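Local coordinates for protein Rio2 kinase (Chaetomium thermophilum, PDB 4GYI) that probably phosphorylates serine and threonine residues as an atypical RIO-family kinase, binds ADP and magnesium, and acts in maturation of the pre-40S ribosomal subunit, at residues A[94-99]-A[112-117]; A[120-125]-A[187-192]; A[158-163]-A[181-186]. All coordinates share one frame; numbering follows the deposited sequence.

Contact 1. Residues A[94-99]-A[112-117]; sequences KDVYSV and MIVADE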
loop_
_atom_site.group_PDB
_atom_site.type_symbol
_atom_site.label_atom_id
_atom_site.label_comp_id
_atom_site.label_asym_id
_atom_site.label_seq_id
_atom_site.Cartn_x
_atom_site.Cartn_y
_atom_site.Cartn_z
ATOM N N LYS A 94 -18.270 7.116 3.187
ATOM C CA LYS A 94 -18.037 8.555 3.369
ATOM C C LYS A 94 -16.619 8.913 3.803
ATOM O O LYS A 94 -16.384 9.914 4.489
ATOM C CB LYS A 94 -19.089 9.183 4.294
ATOM C CG LYS A 94 -20.513 9.029 3.773
ATOM C CD LYS A 94 -21.503 9.807 4.622
ATOM C CE LYS A 94 -22.953 9.394 4.343
ATOM N NZ LYS A 94 -23.462 9.834 3.010
ATOM N N ASP A 95 -15.666 8.097 3.370
ATOM C CA ASP A 95 -14.267 8.371 3.641
ATOM C C ASP A 95 -13.676 9.228 2.526
ATOM O O ASP A 95 -12.752 10.010 2.754
ATOM C CB ASP A 95 -13.493 7.064 3.846
ATOM C CG ASP A 95 -13.886 6.362 5.150
ATOM O OD1 ASP A 95 -13.933 7.042 6.204
ATOM O OD2 ASP A 95 -14.175 5.146 5.122
ATOM N N VAL A 96 -14.240 9.099 1.330
ATOM C CA VAL A 96 -13.766 9.857 0.184
ATOM C C VAL A 96 -14.925 10.563 -0.499
ATOM O O VAL A 96 -15.921 9.929 -0.830
ATOM C CB VAL A 96 -13.088 8.944 -0.841
ATOM C CG1 VAL A 96 -12.845 9.705 -2.135
ATOM C CG2 VAL A 96 -11.785 8.389 -0.280
ATOM N N TYR A 97 -14.797 11.869 -0.707
ATOM C CA TYR A 97 -15.843 12.625 -1.390
ATOM C C TYR A 97 -15.417 13.011 -2.803
ATOM O O TYR A 97 -16.217 12.953 -3.741
ATOM C CB TYR A 97 -16.227 13.868 -0.582
ATOM C CG TYR A 97 -17.340 14.674 -1.199
ATOM C CD1 TYR A 97 -18.632 14.173 -1.256
ATOM C CD2 TYR A 97 -17.102 15.939 -1.722
ATOM C CE1 TYR A 97 -19.664 14.911 -1.827
ATOM C CE2 TYR A 97 -18.123 16.686 -2.292
ATOM C CZ TYR A 97 -19.403 16.166 -2.342
ATOM O OH TYR A 97 -20.424 16.895 -2.907
ATOM N N SER A 98 -14.150 13.401 -2.942
ATOM C CA SER A 98 -13.579 13.786 -4.224
ATOM C C SER A 98 -12.152 13.276 -4.334
ATOM O O SER A 98 -11.491 12.995 -3.327
ATOM C CB SER A 98 -13.561 15.299 -4.368
ATOM O OG SER A 98 -12.847 15.864 -3.291
ATOM N N VAL A 99 -11.695 13.164 -5.577
ATOM C CA VAL A 99 -10.369 12.689 -5.885
ATOM C C VAL A 99 -9.588 13.823 -6.531
ATOM O O VAL A 99 -10.115 14.554 -7.379
ATOM C CB VAL A 99 -10.439 11.491 -6.832
ATOM C CG1 VAL A 99 -9.039 10.998 -7.172
ATOM C CG2 VAL A 99 -11.246 10.393 -6.191
ATOM N N MET A 112 -2.733 8.861 -4.574
ATOM C CA MET A 112 -3.698 9.878 -4.986
ATOM C C MET A 112 -4.007 10.743 -3.790
ATOM O O MET A 112 -3.936 10.288 -2.663
ATOM C CB MET A 112 -5.008 9.222 -5.451
ATOM C CG MET A 112 -4.881 8.382 -6.720
ATOM S SD MET A 112 -6.215 8.711 -7.877
ATOM C CE MET A 112 -7.516 7.691 -7.200
ATOM N N ILE A 113 -4.367 11.990 -4.025
ATOM C CA ILE A 113 -4.855 12.806 -2.935
ATOM C C ILE A 113 -6.341 12.788 -3.056
ATOM O O ILE A 113 -6.870 12.941 -4.152
ATOM C CB ILE A 113 -4.345 14.237 -3.023
ATOM C CG1 ILE A 113 -2.829 14.248 -2.837
ATOM C CG2 ILE A 113 -4.960 15.082 -1.930
ATOM C CD1 ILE A 113 -2.049 14.068 -4.111
ATOM N N VAL A 114 -7.024 12.545 -1.944
ATOM C CA VAL A 114 -8.467 12.645 -1.947
ATOM C C VAL A 114 -8.916 13.627 -0.877
ATOM O O VAL A 114 -8.121 14.034 -0.022
ATOM C CB VAL A 114 -9.110 11.292 -1.697
ATOM C CG1 VAL A 114 -8.631 10.303 -2.728
ATOM C CG2 VAL A 114 -8.771 10.828 -0.309
ATOM N N ALA A 115 -10.184 14.022 -0.941
ATOM C CA ALA A 115 -10.775 14.881 0.078
ATOM C C ALA A 115 -12.114 14.317 0.545
ATOM O O ALA A 115 -12.855 13.722 -0.234
ATOM C CB ALA A 115 -10.961 16.256 -0.467
ATOM N N ASP A 116 -12.437 14.503 1.817
ATOM C CA ASP A 116 -13.767 14.115 2.283
ATOM C C ASP A 116 -14.767 15.274 2.179
ATOM O O ASP A 116 -14.427 16.353 1.697
ATOM C CB ASP A 116 -13.738 13.509 3.702
ATOM C CG ASP A 116 -13.280 14.496 4.777
ATOM O OD1 ASP A 116 -13.324 15.729 4.554
ATOM O OD2 ASP A 116 -12.889 14.026 5.873
ATOM N N GLU A 117 -15.987 15.035 2.651
ATOM C CA GLU A 117 -17.085 15.993 2.541
ATOM C C GLU A 117 -16.791 17.303 3.261
ATOM O O GLU A 117 -17.225 18.370 2.831
ATOM C CB GLU A 117 -18.381 15.380 3.079
ATOM C CG GLU A 117 -19.573 16.326 2.986
ATOM C CD GLU A 117 -20.910 15.622 3.115
ATOM O OE1 GLU A 117 -21.876 16.096 2.482
ATOM O OE2 GLU A 117 -20.997 14.611 3.847
#

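Contact 2. Residues A[120-125]-A[187-192]; sequences KQKVLK and TIVMSL. With ADP (adenosine-5'-diphosphate), chain B.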
loop_
_atom_site.group_PDB
_atom_site.type_symbol
_atom_site.label_atom_id
_atom_site.label_comp_id
_atom_site.label_asym_id
_atom_site.label_seq_id
_atom_site.Cartn_x
_atom_site.Cartn_y
_atom_site.Cartn_z
ATOM N N LYS A 120 -11.356 17.987 4.009
ATOM C CA LYS A 120 -10.066 17.588 4.539
ATOM C C LYS A 120 -9.332 16.666 3.543
ATOM O O LYS A 120 -9.902 15.705 3.039
ATOM C CB LYS A 120 -10.254 16.894 5.885
ATOM C CG LYS A 120 -8.960 16.477 6.548
ATOM C CD LYS A 120 -9.232 15.742 7.841
ATOM C CE LYS A 120 -7.980 15.036 8.350
ATOM N NZ LYS A 120 -8.325 13.947 9.316
ATOM N N GLN A 121 -8.078 16.975 3.247
ATOM C CA GLN A 121 -7.308 16.158 2.304
ATOM C C GLN A 121 -6.675 14.951 2.981
ATOM O O GLN A 121 -6.141 15.047 4.089
ATOM C CB GLN A 121 -6.238 16.983 1.583
ATOM C CG GLN A 121 -6.799 18.201 0.853
ATOM C CD GLN A 121 -5.713 19.046 0.219
ATOM O OE1 GLN A 121 -4.528 18.709 0.269
ATOM N NE2 GLN A 121 -6.113 20.144 -0.391
ATOM N N LYS A 122 -6.755 13.812 2.308
ATOM C CA LYS A 122 -6.142 12.580 2.781
ATOM C C LYS A 122 -5.469 11.884 1.601
ATOM O O LYS A 122 -5.661 12.282 0.447
ATOM C CB LYS A 122 -7.213 11.656 3.364
ATOM C CG LYS A 122 -8.143 12.333 4.349
ATOM C CD LYS A 122 -9.470 11.617 4.387
ATOM C CE LYS A 122 -10.482 12.387 5.201
ATOM N NZ LYS A 122 -10.251 12.283 6.674
ATOM N N VAL A 123 -4.688 10.840 1.885
ATOM C CA VAL A 123 -4.020 10.087 0.829
ATOM C C VAL A 123 -4.720 8.770 0.555
ATOM O O VAL A 123 -5.112 8.064 1.478
ATOM C CB VAL A 123 -2.537 9.816 1.192
ATOM C CG1 VAL A 123 -1.954 8.669 0.370
ATOM C CG2 VAL A 123 -1.720 11.076 1.005
ATOM N N LEU A 124 -4.908 8.461 -0.722
ATOM C CA LEU A 124 -5.382 7.153 -1.119
ATOM C C LEU A 124 -4.210 6.400 -1.745
ATOM O O LEU A 124 -3.616 6.861 -2.718
ATOM C CB LEU A 124 -6.519 7.278 -2.131
ATOM C CG LEU A 124 -6.990 5.954 -2.745
ATOM C CD1 LEU A 124 -7.721 5.116 -1.707
ATOM C CD2 LEU A 124 -7.879 6.203 -3.940
ATOM N N LYS A 125 -3.849 5.262 -1.175
ATOM C CA LYS A 125 -2.763 4.469 -1.751
ATOM C C LYS A 125 -3.373 3.255 -2.432
ATOM O O LYS A 125 -4.210 2.577 -1.847
ATOM C CB LYS A 125 -1.767 4.024 -0.679
ATOM C CG LYS A 125 -0.565 3.193 -1.218
ATOM C CD LYS A 125 0.405 2.890 -0.086
ATOM C CE LYS A 125 1.586 2.003 -0.534
ATOM N NZ LYS A 125 2.665 1.990 0.507
ATOM N N THR A 187 -6.618 -1.002 -1.523
ATOM C CA THR A 187 -6.428 0.430 -1.305
ATOM C C THR A 187 -6.406 0.803 0.160
ATOM O O THR A 187 -6.996 0.117 0.993
ATOM C CB THR A 187 -7.508 1.279 -2.034
ATOM O OG1 THR A 187 -8.769 1.153 -1.357
ATOM C CG2 THR A 187 -7.662 0.819 -3.458
ATOM N N ILE A 188 -5.722 1.895 0.479
ATOM C CA ILE A 188 -5.766 2.406 1.834
ATOM C C ILE A 188 -5.997 3.887 1.763
ATOM O O ILE A 188 -5.419 4.547 0.904
ATOM C CB ILE A 188 -4.443 2.188 2.580
ATOM C CG1 ILE A 188 -4.185 0.695 2.794
ATOM C CG2 ILE A 188 -4.462 2.919 3.939
ATOM C CD1 ILE A 188 -2.884 0.413 3.523
ATOM N N VAL A 189 -6.849 4.401 2.646
ATOM C CA VAL A 189 -6.991 5.834 2.810
ATOM C C VAL A 189 -6.288 6.175 4.101
ATOM O O VAL A 189 -6.538 5.548 5.114
ATOM C CB VAL A 189 -8.472 6.278 2.885
ATOM C CG1 VAL A 189 -8.559 7.762 3.207
ATOM C CG2 VAL A 189 -9.181 5.995 1.577
ATOM N N MET A 190 -5.377 7.143 4.070
ATOM C CA MET A 190 -4.653 7.493 5.277
ATOM C C MET A 190 -4.467 9.012 5.332
ATOM O O MET A 190 -4.650 9.697 4.324
ATOM C CB MET A 190 -3.288 6.801 5.271
ATOM C CG MET A 190 -2.321 7.414 4.265
ATOM S SD MET A 190 -0.769 6.524 4.088
ATOM C CE MET A 190 -1.217 5.239 2.941
ATOM N N SER A 191 -4.092 9.536 6.495
ATOM C CA SER A 191 -3.909 10.978 6.619
ATOM C C SER A 191 -2.786 11.436 5.697
ATOM O O SER A 191 -1.900 10.658 5.341
ATOM C CB SER A 191 -3.606 11.386 8.066
ATOM O OG SER A 191 -2.306 10.988 8.445
ATOM N N LEU A 192 -2.872 12.684 5.269
ATOM C CA LEU A 192 -1.818 13.314 4.486
ATOM C C LEU A 192 -0.836 13.936 5.464
ATOM O O LEU A 192 -1.201 14.800 6.229
ATOM C CB LEU A 192 -2.424 14.398 3.602
ATOM C CG LEU A 192 -1.466 15.341 2.874
ATOM C CD1 LEU A 192 -0.655 14.574 1.847
ATOM C CD2 LEU A 192 -2.283 16.450 2.222
HETATM P PB ADP B . 5.298 3.032 -2.625
HETATM O O1B ADP B . 4.821 3.027 -4.058
HETATM O O2B ADP B . 6.757 3.312 -2.361
HETATM O O3B ADP B . 4.753 1.686 -1.967
HETATM P PA ADP B . 4.754 4.844 -0.443
HETATM O O1A ADP B . 6.226 4.679 -0.178
HETATM O O2A ADP B . 3.781 4.437 0.655
HETATM O O3A ADP B . 4.371 4.106 -1.825
HETATM O "O5'" ADP B . 4.524 6.359 -0.899
HETATM C "C5'" ADP B . 5.243 6.874 -2.028
HETATM C "C4'" ADP B . 5.433 8.382 -1.872
HETATM O "O4'" ADP B . 4.163 9.031 -1.680
HETATM C "C3'" ADP B . 6.264 8.793 -0.657
HETATM O "O3'" ADP B . 7.675 8.800 -0.901
HETATM C "C2'" ADP B . 5.744 10.178 -0.337
HETATM O "O2'" ADP B . 6.267 11.131 -1.271
HETATM C "C1'" ADP B . 4.285 10.074 -0.706
HETATM N N9 ADP B . 3.414 9.679 0.418
HETATM C C8 ADP B . 2.928 8.442 0.635
HETATM N N7 ADP B . 2.113 8.414 1.723
HETATM C C5 ADP B . 2.075 9.678 2.192
HETATM C C6 ADP B . 1.403 10.371 3.305
HETATM N N6 ADP B . 0.595 9.685 4.141
HETATM N N1 ADP B . 1.620 11.694 3.448
HETATM C C2 ADP B . 2.415 12.396 2.610
HETATM N N3 ADP B . 3.053 11.835 1.575
HETATM C C4 ADP B . 2.926 10.505 1.330
HETATM O O HOH W 1 -5.164 14.131 6.326
#

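Contact 3. Residues A[158-163]-A[181-186]; sequences LAAIKE and IAQSRH. With EDO (1,2-ethanediol), chain E.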
loop_
_atom_site.group_PDB
_atom_site.type_symbol
_atom_site.label_atom_id
_atom_site.label_comp_id
_atom_site.label_asym_id
_atom_site.label_seq_id
_atom_site.Cartn_x
_atom_site.Cartn_y
_atom_site.Cartn_z
ATOM N N LEU A 158 -3.895 -8.337 -0.424
ATOM C CA LEU A 158 -3.141 -8.779 0.748
ATOM C C LEU A 158 -2.156 -7.712 1.182
ATOM O O LEU A 158 -1.923 -7.522 2.380
ATOM C CB LEU A 158 -2.371 -10.068 0.480
ATOM C CG LEU A 158 -3.174 -11.353 0.283
ATOM C CD1 LEU A 158 -2.210 -12.530 0.219
ATOM C CD2 LEU A 158 -4.164 -11.547 1.394
ATOM N N ALA A 159 -1.549 -7.048 0.206
ATOM C CA ALA A 159 -0.589 -5.998 0.504
ATOM C C ALA A 159 -1.267 -4.878 1.285
ATOM O O ALA A 159 -0.730 -4.415 2.277
ATOM C CB ALA A 159 0.030 -5.451 -0.786
ATOM N N ALA A 160 -2.452 -4.457 0.839
ATOM C CA ALA A 160 -3.190 -3.359 1.481
ATOM C C ALA A 160 -3.665 -3.749 2.881
ATOM O O ALA A 160 -3.558 -2.964 3.805
ATOM C CB ALA A 160 -4.398 -2.920 0.614
ATOM N N ILE A 161 -4.183 -4.965 3.022
ATOM C CA ILE A 161 -4.632 -5.459 4.310
ATOM C C ILE A 161 -3.491 -5.505 5.313
ATOM O O ILE A 161 -3.633 -5.050 6.458
ATOM C CB ILE A 161 -5.262 -6.855 4.179
ATOM C CG1 ILE A 161 -6.623 -6.744 3.495
ATOM C CG2 ILE A 161 -5.439 -7.507 5.554
ATOM C CD1 ILE A 161 -7.253 -8.078 3.196
ATOM N N LYS A 162 -2.351 -6.036 4.875
ATOM C CA LYS A 162 -1.161 -6.100 5.712
ATOM C C LYS A 162 -0.683 -4.722 6.153
ATOM O O LYS A 162 -0.461 -4.483 7.347
ATOM C CB LYS A 162 -0.019 -6.828 4.989
ATOM C CG LYS A 162 1.276 -6.875 5.814
ATOM C CD LYS A 162 2.213 -8.007 5.363
ATOM C CE LYS A 162 3.637 -7.776 5.858
ATOM N NZ LYS A 162 4.626 -8.727 5.282
ATOM N N GLU A 163 -0.514 -3.825 5.189
ATOM C CA GLU A 163 0.005 -2.487 5.486
ATOM C C GLU A 163 -0.915 -1.741 6.449
ATOM O O GLU A 163 -0.460 -1.021 7.343
ATOM C CB GLU A 163 0.246 -1.674 4.195
ATOM C CG GLU A 163 0.566 -0.170 4.430
ATOM C CD GLU A 163 1.101 0.563 3.184
ATOM O OE1 GLU A 163 0.561 0.365 2.080
ATOM O OE2 GLU A 163 2.068 1.352 3.303
ATOM N N ILE A 181 -6.916 5.379 8.033
ATOM C CA ILE A 181 -8.325 5.778 8.114
ATOM C C ILE A 181 -9.304 4.709 7.631
ATOM O O ILE A 181 -10.305 4.458 8.277
ATOM C CB ILE A 181 -8.581 7.097 7.369
ATOM C CG1 ILE A 181 -7.747 8.222 7.998
ATOM C CG2 ILE A 181 -10.063 7.444 7.390
ATOM C CD1 ILE A 181 -7.659 9.468 7.140
ATOM N N ALA A 182 -9.025 4.079 6.497
ATOM C CA ALA A 182 -9.920 3.039 6.006
ATOM C C ALA A 182 -9.167 2.151 5.051
ATOM O O ALA A 182 -8.100 2.518 4.584
ATOM C CB ALA A 182 -11.120 3.652 5.315
ATOM N N GLN A 183 -9.722 0.988 4.745
ATOM C CA GLN A 183 -9.049 0.076 3.829
ATOM C C GLN A 183 -10.094 -0.657 3.012
ATOM O O GLN A 183 -11.057 -1.178 3.565
ATOM C CB GLN A 183 -8.167 -0.911 4.614
ATOM C CG GLN A 183 -7.338 -1.852 3.746
ATOM C CD GLN A 183 -8.103 -3.093 3.317
ATOM O OE1 GLN A 183 -8.782 -3.722 4.124
ATOM N NE2 GLN A 183 -8.007 -3.438 2.037
ATOM N N SER A 184 -9.932 -0.693 1.698
ATOM C CA SER A 184 -10.837 -1.504 0.892
ATOM C C SER A 184 -10.089 -2.183 -0.237
ATOM O O SER A 184 -9.409 -1.522 -1.013
ATOM C CB SER A 184 -11.984 -0.667 0.336
ATOM O OG SER A 184 -12.827 -1.458 -0.496
ATOM N N ARG A 185 -10.202 -3.508 -0.317
ATOM C CA ARG A 185 -9.537 -4.260 -1.375
ATOM C C ARG A 185 -8.022 -3.957 -1.411
ATOM O O ARG A 185 -7.316 -4.167 -0.419
ATOM C CB ARG A 185 -10.221 -3.990 -2.722
ATOM C CG ARG A 185 -11.665 -4.439 -2.742
ATOM C CD ARG A 185 -12.446 -3.720 -3.821
ATOM N NE ARG A 185 -13.816 -4.215 -3.974
ATOM C CZ ARG A 185 -14.884 -3.669 -3.392
ATOM N NH1 ARG A 185 -14.758 -2.617 -2.592
ATOM N NH2 ARG A 185 -16.071 -4.179 -3.608
ATOM N N HIS A 186 -7.538 -3.423 -2.529
ATOM C CA HIS A 186 -6.113 -3.104 -2.677
ATOM C C HIS A 186 -5.751 -1.662 -2.279
ATOM O O HIS A 186 -4.691 -1.149 -2.663
ATOM C CB HIS A 186 -5.650 -3.363 -4.116
ATOM C CG HIS A 186 -6.406 -2.585 -5.160
ATOM N ND1 HIS A 186 -7.768 -2.367 -5.097
ATOM C CD2 HIS A 186 -5.991 -2.003 -6.310
ATOM C CE1 HIS A 186 -8.158 -1.684 -6.159
ATOM N NE2 HIS A 186 -7.098 -1.440 -6.907
HETATM C C1 EDO E . -12.135 -6.187 0.447
HETATM O O1 EDO E . -11.232 -7.271 0.161
HETATM C C2 EDO E . -11.729 -5.481 1.736
HETATM O O2 EDO E . -10.322 -5.643 1.973
#

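Contact 1. Residues A[94-99]-A[112-117]
A classic beta bulge opens the antiparallel hairpin of strands 98-105 and 109-115, where Tyr97 and Ser98 both face Ala115 at the outer edge of the kinase N-lobe sheet. Ala115 O accepts from both amides, Tyr97 N at 2.7 Å, lying in the carbonyl plane, and Ser98 N at 3.0 Å, tilted 18° from it. Ala115 N returns a bond to Ser98 O, so Ser98 and Ala115 make a hydrogen-bonded pair, followed by the non-hydrogen-bonded pair of Val99 and Val114.

The side chains divide between two faces. On one, Ser98 OG stands 3.4 Å from the methyl CB of Ala115, a contact without a bond. On the other, Val99 and Val114 sit with the methionine beyond them: Val99 CG1, placed anti to its own amide nitrogen (chi1 179°), meets Met112 CE at 3.6 Å, with SD scarcely farther off, because the methionine chain bends at both chi2 and chi3 and brings its thioether round to the valine. Val96 and Val114 cross at about a right angle, CG2 against CG2 at 3.9 Å. At the open end of the hairpin, beside the bulge, Tyr97 touches through the root of its side chain, CB lying 3.4 Å from Asp116 C, while its ring end leads away from 112-117. Asp116 OD1 is held by Lys120 N.

Pairing and bulge alike rest on main-chain bonds, so the strand register probably depends little on side-chain polarity, and the Val99 face is left apolar where it turns to Leu87 of helix 79-92.

Contact 2. Residues A[120-125]-A[187-192]
Val123 and Lys125 pair with Met190 and Ile188 through four backbone hydrogen bonds, two to each antiparallel pair, in strands whose axes approach to 4.6 Å and run 151° apart. The bond from Val123 N to Met190 O is 2.7 Å long, and the others are equal or little longer.

The face bearing Val123, Lys125 and Met190 belongs to the ADP pocket. Val123 and Met190 lie side by side and point the same way, Val123 CB 3.9 Å from Met190 CG. The methionine CG sits between its backbone nitrogen and carbonyl carbon (chi1 72°), and a bend at chi3 carries CE against Lys125 CB while SD receives a weak bond from adenine N6. The same N6 gives its stronger bond, 2.9 Å, to Ser191 O. Val123 CG2 approaches adenine C6; the Leu192 side chain crosses that of Val123 at about a right angle, and its CD1 reaches adenine C2 at 3.8 Å. Lys125 runs out fully extended, so that its NZ meets the alpha-phosphate oxygen O2A at 2.7 Å and, weakly, O3B of the beta-phosphate. Glu163 of helix 149-172 forms a salt bridge to Lys125 NZ, consistent with the conserved lysine-glutamate pair of protein kinases, and NZ also bonds to the phosphoaspartate at position 258.

On the opposite face Leu124 CD1 touches Val189 CG2 at 3.7 Å. At the Leu192 end a water links the strands, donating to Gln121 O and accepting from Leu192 N.

The two strands are inner members of the five-stranded sheet, with 109-115 beside 121-127 and 180-184 beside 187-191. Helix 79-92 packs on the Leu124 and Val189 face, and helix 149-172 meets Ile188 and Met190 from the other.

Contact 3. Residues A[158-163]-A[181-186]
Gln183 and Ile161 cross obliquely, with Ile161 CG1 lying over the face of the glutamine amide. The methylene is almost evenly placed between the two ends of that flat group: Ile161 CG1 is 3.8 Å from Gln183 OE1 and 3.9 Å from NE2. The glutamine leaves its backbone with CG anti to N (chi1 -176°) and then turns sharply at chi2 (-85°), which sets the amide beside Ile161 CG1.

Ala160 is the other point of approach. Ala160 CB heads for the turn that follows strand 180-184 and comes within 3.3 Å of Arg185 O and 3.4 Å of His186 C. A single methyl is enough here: the helix backbone can draw so near the turn that the CA atoms of Ala160 and His186 stand 5.1 Å apart. The side chains of Arg185 and His186 start away from the helix; Arg185 is bound in a salt bridge to Glu24 and His186 in a hydrogen bond to Asp83.

A 1,2-ethanediol molecule, probably from the crystallisation liquor, sits by the same amide; its O2 accepts from Gln183 NE2 at 3.2 Å and donates to OE1 at 3.3 Å. An alanine in place of Gln183 is likely to leave Ile161 CG1 without the amide it rests on and to cost the diol both of these bonds.

No hydrogen bond joins the two segments, and the buried area is modest, 180 Å². Between 158-163 and 181-186 the contact is therefore one of van der Waals touch, methyl against turn and hydrocarbon against amide, and it rests on closeness of fit and not on polar pairing.

How the contacts relate
All three contacts reach one five-stranded antiparallel sheet. Contact 2 is its buried middle; contact 1 takes in an outermost strand and is only partly buried, while contact 3, partly buried too, leaves the sheet plane to meet a helix. Contacts 1 and 2 are joined directly, as Val114 O and Met112 O probably accept from Lys122 N and Leu124 N. The strand of contact 3 lies next to strand 187-191 of contact 2, where Val189 O probably accepts from Ile181 N, and the helix of contact 3 also reaches contact 2. Backbone hydrogen bonds hold contacts 1 and 2, whereas contact 3 has none between its segments. Of the three, contact 2 alone touches the nucleotide.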